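Local coordinates for protein glycoside Hydrolase (Bacteroides uniformis, PDB 5T99) that probably hydrolyses terminal galactosyl linkages of agarose-derived oligosaccharides as a glycoside hydrolase of family 2, and binds the inhibitor galacto-isofagomine, at residues K56-P68 / W162-L174. Numbering follows the deposited sequence.
Sequences KLNLPHDWAIEGP and WYPGAGIYRNVWL
Residues 59-65 and 163-171 meet as two mostly buried loops, joined by backbone bonds and by the carboxylate of Asp62. Both belong to the family 2 sugar binding domain. The first loop leaves strand 55-57, at the edge of one sheet; the second leads into strand 172-177 of another. A cis peptide precedes Pro60, whose CB rests 3.3 Å from Tyr169 O. Next to it, His61 N donates to Ile168 O. Trp63 N donates to Ala166 O.

The Asp62 side chain turns CG away from its own backbone N (chi1 -178°) and sends the carboxylate to the second loop. Asp62 OD1 takes Ala166 N at 2.8 Å. On the opposite face of the carboxylate, Asp62 OD1 takes Ala64 N at 3.2 Å, which closes an Asx turn. Asp62 OD2 accepts from Tyr163 OH at 2.7 Å on its syn side, at the edge of the phenol ring. Ala323 N is a further donor to Asp62 OD2. Replacing Asp62 by alanine removes the carboxylate and is likely to leave Ala166 N, Ala323 N and the Tyr163 hydroxyl without this acceptor, and the turn at Ala64 less fixed.

Ala166 CB sits over the six-membered ring of Trp63, 3.6 Å from its centroid, a CH-pi contact. Gly167 passes close to the same ring; any CB there would clash with His61 O. Farther along, Leu59 CD1 packs against Ile168 CG2 and, at 3.6 Å, Val172 CG2 at the start of the strand; these two methyls lie next to each other.

The side chain of Tyr163 is about 12 Å from the bound galacto-isofagomine, so this contact lies outside the first shell of the pocket. With four N-H or O-H donors around one buried carboxylate, its negative charge is likely to be well stabilised.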
loop_
_atom_site.group_PDB
_atom_site.type_symbol
_atom_site.label_atom_id
_atom_site.label_comp_id
_atom_site.label_asym_id
_atom_site.label_seq_id
_atom_site.Cartn_x
_atom_site.Cartn_y
_atom_site.Cartn_z
ATOM N N LYS A 56 22.628 -3.646 17.160
ATOM C CA LYS A 56 21.693 -2.691 17.765
ATOM C C LYS A 56 20.936 -1.925 16.685
ATOM O O LYS A 56 21.541 -1.370 15.760
ATOM C CB LYS A 56 22.434 -1.728 18.694
ATOM C CG LYS A 56 22.697 -2.330 20.065
ATOM C CD LYS A 56 23.565 -1.441 20.931
ATOM C CE LYS A 56 25.025 -1.512 20.506
ATOM N NZ LYS A 56 25.891 -0.795 21.480
ATOM N N LEU A 57 19.613 -1.894 16.822
ATOM C CA LEU A 57 18.741 -1.263 15.837
ATOM C C LEU A 57 17.410 -0.829 16.442
ATOM O O LEU A 57 17.016 -1.300 17.519
ATOM C CB LEU A 57 18.531 -2.181 14.618
ATOM C CG LEU A 57 17.778 -3.526 14.695
ATOM C CD1 LEU A 57 17.995 -4.262 16.007
ATOM C CD2 LEU A 57 16.285 -3.392 14.456
ATOM N N ASN A 58 16.748 0.099 15.747
ATOM C CA ASN A 58 15.365 0.492 16.041
ATOM C C ASN A 58 14.403 -0.154 15.033
ATOM O O ASN A 58 14.717 -0.282 13.854
ATOM C CB ASN A 58 15.200 2.013 15.998
ATOM C CG ASN A 58 16.078 2.737 17.005
ATOM O OD1 ASN A 58 16.540 2.165 18.004
ATOM N ND2 ASN A 58 16.308 4.019 16.750
ATOM N N LEU A 59 13.230 -0.545 15.527
ATOM C CA LEU A 59 12.159 -1.094 14.699
ATOM C C LEU A 59 11.425 0.096 14.068
ATOM O O LEU A 59 11.565 1.211 14.568
ATOM C CB LEU A 59 11.201 -1.929 15.564
ATOM C CG LEU A 59 11.833 -3.026 16.424
ATOM C CD1 LEU A 59 10.768 -3.726 17.246
ATOM C CD2 LEU A 59 12.591 -4.019 15.559
ATOM N N PRO A 60 10.656 -0.102 12.994
ATOM C CA PRO A 60 10.453 -1.397 12.315
ATOM C C PRO A 60 11.658 -1.847 11.493
ATOM O O PRO A 60 12.482 -1.021 11.109
ATOM C CB PRO A 60 9.255 -1.122 11.403
ATOM C CG PRO A 60 9.322 0.343 11.117
ATOM C CD PRO A 60 10.084 1.017 12.227
ATOM N N HIS A 61 11.731 -3.147 11.226
ATOM C CA HIS A 61 12.922 -3.780 10.634
ATOM C C HIS A 61 12.558 -4.984 9.747
ATOM O O HIS A 61 11.868 -5.915 10.189
ATOM C CB HIS A 61 13.863 -4.219 11.772
ATOM C CG HIS A 61 15.064 -5.001 11.325
ATOM N ND1 HIS A 61 16.022 -4.485 10.477
ATOM C CD2 HIS A 61 15.485 -6.244 11.651
ATOM C CE1 HIS A 61 16.967 -5.386 10.283
ATOM N NE2 HIS A 61 16.660 -6.466 10.980
ATOM N N ASP A 62 13.030 -4.938 8.506
ATOM C CA ASP A 62 12.978 -6.057 7.566
ATOM C C ASP A 62 14.418 -6.529 7.386
ATOM O O ASP A 62 15.207 -5.837 6.739
ATOM C CB ASP A 62 12.401 -5.548 6.237
ATOM C CG ASP A 62 12.255 -6.631 5.163
ATOM O OD1 ASP A 62 12.373 -7.853 5.463
ATOM O OD2 ASP A 62 11.993 -6.220 4.001
ATOM N N TRP A 63 14.789 -7.673 7.967
ATOM C CA TRP A 63 16.151 -8.198 7.752
ATOM C C TRP A 63 16.364 -8.769 6.342
ATOM O O TRP A 63 17.498 -8.853 5.896
ATOM C CB TRP A 63 16.573 -9.206 8.835
ATOM C CG TRP A 63 16.184 -10.650 8.610
ATOM C CD1 TRP A 63 16.634 -11.489 7.622
ATOM C CD2 TRP A 63 15.293 -11.428 9.415
ATOM N NE1 TRP A 63 16.068 -12.726 7.764
ATOM C CE2 TRP A 63 15.244 -12.722 8.855
ATOM C CE3 TRP A 63 14.530 -11.156 10.557
ATOM C CZ2 TRP A 63 14.463 -13.747 9.397
ATOM C CZ3 TRP A 63 13.754 -12.174 11.102
ATOM C CH2 TRP A 63 13.732 -13.457 10.522
ATOM N N ALA A 64 15.285 -9.152 5.652
ATOM C CA ALA A 64 15.393 -9.845 4.359
ATOM C C ALA A 64 15.839 -8.961 3.201
ATOM O O ALA A 64 16.307 -9.476 2.192
ATOM C CB ALA A 64 14.082 -10.535 4.005
ATOM N N ILE A 65 15.677 -7.647 3.334
ATOM C CA ILE A 65 16.088 -6.690 2.293
ATOM C C ILE A 65 17.606 -6.412 2.281
ATOM O O ILE A 65 18.104 -5.773 1.361
ATOM C CB ILE A 65 15.282 -5.365 2.442
ATOM C CG1 ILE A 65 15.292 -4.513 1.161
ATOM C CG2 ILE A 65 15.776 -4.546 3.636
ATOM C CD1 ILE A 65 14.713 -5.194 -0.060
ATOM N N GLU A 66 18.335 -6.912 3.283
ATOM C CA GLU A 66 19.761 -6.611 3.484
ATOM C C GLU A 66 20.762 -7.618 2.875
ATOM O O GLU A 66 21.836 -7.206 2.451
ATOM C CB GLU A 66 20.044 -6.507 4.993
ATOM C CG GLU A 66 19.195 -5.473 5.730
ATOM C CD GLU A 66 19.344 -5.517 7.243
ATOM O OE1 GLU A 66 19.056 -4.495 7.898
ATOM O OE2 GLU A 66 19.734 -6.562 7.796
ATOM N N GLY A 67 20.399 -8.910 2.826
ATOM C CA GLY A 67 21.359 -10.044 2.720
ATOM C C GLY A 67 22.331 -10.120 1.536
ATOM O O GLY A 67 23.505 -9.753 1.684
ATOM N N PRO A 68 21.881 -10.654 0.374
ATOM C CA PRO A 68 22.658 -10.499 -0.870
ATOM C C PRO A 68 22.805 -9.027 -1.293
ATOM O O PRO A 68 22.969 -8.721 -2.476
ATOM C CB PRO A 68 21.834 -11.289 -1.899
ATOM C CG PRO A 68 21.116 -12.313 -1.094
ATOM C CD PRO A 68 20.803 -11.651 0.219
ATOM N N TRP A 162 4.785 -14.001 -2.929
ATOM C CA TRP A 162 5.453 -12.721 -3.190
ATOM C C TRP A 162 6.405 -12.453 -2.041
ATOM O O TRP A 162 6.385 -13.172 -1.049
ATOM C CB TRP A 162 4.422 -11.588 -3.299
ATOM C CG TRP A 162 3.577 -11.423 -2.067
ATOM C CD1 TRP A 162 3.819 -10.602 -1.010
ATOM C CD2 TRP A 162 2.374 -12.126 -1.761
ATOM N NE1 TRP A 162 2.832 -10.736 -0.064
ATOM C CE2 TRP A 162 1.929 -11.665 -0.502
ATOM C CE3 TRP A 162 1.612 -13.080 -2.439
ATOM C CZ2 TRP A 162 0.758 -12.131 0.097
ATOM C CZ3 TRP A 162 0.442 -13.547 -1.842
ATOM C CH2 TRP A 162 0.030 -13.067 -0.583
ATOM N N TYR A 163 7.222 -11.413 -2.171
ATOM C CA TYR A 163 8.174 -11.039 -1.122
ATOM C C TYR A 163 7.425 -10.589 0.137
ATOM O O TYR A 163 6.716 -9.578 0.100
ATOM C CB TYR A 163 9.082 -9.908 -1.601
ATOM C CG TYR A 163 10.042 -9.395 -0.566
ATOM C CD1 TYR A 163 11.215 -10.080 -0.302
ATOM C CD2 TYR A 163 9.786 -8.225 0.148
ATOM C CE1 TYR A 163 12.115 -9.631 0.651
ATOM C CE2 TYR A 163 10.683 -7.763 1.107
ATOM C CZ TYR A 163 11.854 -8.476 1.345
ATOM O OH TYR A 163 12.779 -8.070 2.271
ATOM N N PRO A 164 7.582 -11.332 1.244
ATOM C CA PRO A 164 6.920 -10.962 2.497
ATOM C C PRO A 164 7.721 -10.042 3.409
ATOM O O PRO A 164 7.131 -9.389 4.286
ATOM C CB PRO A 164 6.738 -12.306 3.191
ATOM C CG PRO A 164 7.919 -13.102 2.751
ATOM C CD PRO A 164 8.315 -12.602 1.381
ATOM N N GLY A 165 9.040 -10.006 3.226
ATOM C CA GLY A 165 9.944 -9.468 4.247
ATOM C C GLY A 165 10.128 -10.473 5.377
ATOM O O GLY A 165 9.519 -11.546 5.371
ATOM N N ALA A 166 10.981 -10.134 6.337
ATOM C CA ALA A 166 11.182 -10.963 7.531
ATOM C C ALA A 166 11.638 -10.078 8.668
ATOM O O ALA A 166 12.547 -9.265 8.494
ATOM C CB ALA A 166 12.213 -12.050 7.269
ATOM N N GLY A 167 11.009 -10.222 9.826
ATOM C CA GLY A 167 11.319 -9.363 10.976
ATOM C C GLY A 167 10.110 -8.672 11.569
ATOM O O GLY A 167 8.993 -8.842 11.094
ATOM N N ILE A 168 10.351 -7.872 12.601
ATOM C CA ILE A 168 9.320 -7.040 13.205
ATOM C C ILE A 168 9.254 -5.806 12.316
ATOM O O ILE A 168 9.837 -4.764 12.621
ATOM C CB ILE A 168 9.618 -6.702 14.684
ATOM C CG1 ILE A 168 9.873 -8.000 15.480
ATOM C CG2 ILE A 168 8.453 -5.919 15.276
ATOM C CD1 ILE A 168 10.270 -7.794 16.931
ATOM N N TYR A 169 8.548 -5.980 11.197
ATOM C CA TYR A 169 8.500 -5.037 10.076
ATOM C C TYR A 169 7.462 -3.912 10.228
ATOM O O TYR A 169 7.382 -3.011 9.369
ATOM C CB TYR A 169 8.250 -5.804 8.763
ATOM C CG TYR A 169 6.816 -6.283 8.546
ATOM C CD1 TYR A 169 5.999 -5.700 7.574
ATOM C CD2 TYR A 169 6.275 -7.325 9.308
ATOM C CE1 TYR A 169 4.685 -6.131 7.383
ATOM C CE2 TYR A 169 4.981 -7.760 9.126
ATOM C CZ TYR A 169 4.182 -7.162 8.173
ATOM O OH TYR A 169 2.888 -7.605 8.009
ATOM N N ARG A 170 6.652 -3.973 11.288
ATOM C CA ARG A 170 5.681 -2.910 11.597
ATOM C C ARG A 170 5.918 -2.404 13.006
ATOM O O ARG A 170 6.647 -3.028 13.784
ATOM C CB ARG A 170 4.242 -3.417 11.464
ATOM C CG ARG A 170 3.825 -3.791 10.045
ATOM C CD ARG A 170 2.331 -4.035 9.975
ATOM N NE ARG A 170 1.894 -4.413 8.627
ATOM C CZ ARG A 170 0.805 -5.132 8.346
ATOM N NH1 ARG A 170 0.015 -5.603 9.318
ATOM N NH2 ARG A 170 0.520 -5.423 7.077
ATOM N N ASN A 171 5.285 -1.280 13.337
ATOM C CA ASN A 171 5.549 -0.606 14.604
ATOM C C ASN A 171 5.138 -1.454 15.807
ATOM O O ASN A 171 4.307 -2.368 15.702
ATOM C CB ASN A 171 4.839 0.747 14.667
ATOM C CG ASN A 171 5.304 1.719 13.599
ATOM O OD1 ASN A 171 4.488 2.249 12.839
ATOM N ND2 ASN A 171 6.600 1.965 13.533
ATOM N N VAL A 172 5.752 -1.134 16.942
ATOM C CA VAL A 172 5.486 -1.787 18.216
ATOM C C VAL A 172 5.086 -0.695 19.198
ATOM O O VAL A 172 5.648 0.400 19.159
ATOM C CB VAL A 172 6.732 -2.559 18.708
ATOM C CG1 VAL A 172 6.450 -3.271 20.023
ATOM C CG2 VAL A 172 7.170 -3.576 17.656
ATOM N N TRP A 173 4.124 -0.987 20.069
ATOM C CA TRP A 173 3.531 0.025 20.951
ATOM C C TRP A 173 3.516 -0.418 22.417
ATOM O O TRP A 173 3.196 -1.562 22.715
ATOM C CB TRP A 173 2.107 0.356 20.494
ATOM C CG TRP A 173 2.072 0.810 19.084
ATOM C CD1 TRP A 173 1.836 0.039 17.989
ATOM C CD2 TRP A 173 2.341 2.128 18.597
ATOM N NE1 TRP A 173 1.920 0.794 16.854
ATOM C CE2 TRP A 173 2.231 2.083 17.194
ATOM C CE3 TRP A 173 2.666 3.345 19.212
ATOM C CZ2 TRP A 173 2.421 3.210 16.387
ATOM C CZ3 TRP A 173 2.864 4.472 18.411
ATOM C CH2 TRP A 173 2.729 4.394 17.010
ATOM N N LEU A 174 3.881 0.497 23.308
ATOM C CA LEU A 174 3.735 0.309 24.741
ATOM C C LEU A 174 2.456 1.007 25.194
ATOM O O LEU A 174 2.252 2.175 24.886
ATOM C CB LEU A 174 4.947 0.903 25.473
ATOM C CG LEU A 174 4.890 0.995 27.003
ATOM C CD1 LEU A 174 4.984 -0.389 27.620
ATOM C CD2 LEU A 174 5.996 1.921 27.505
#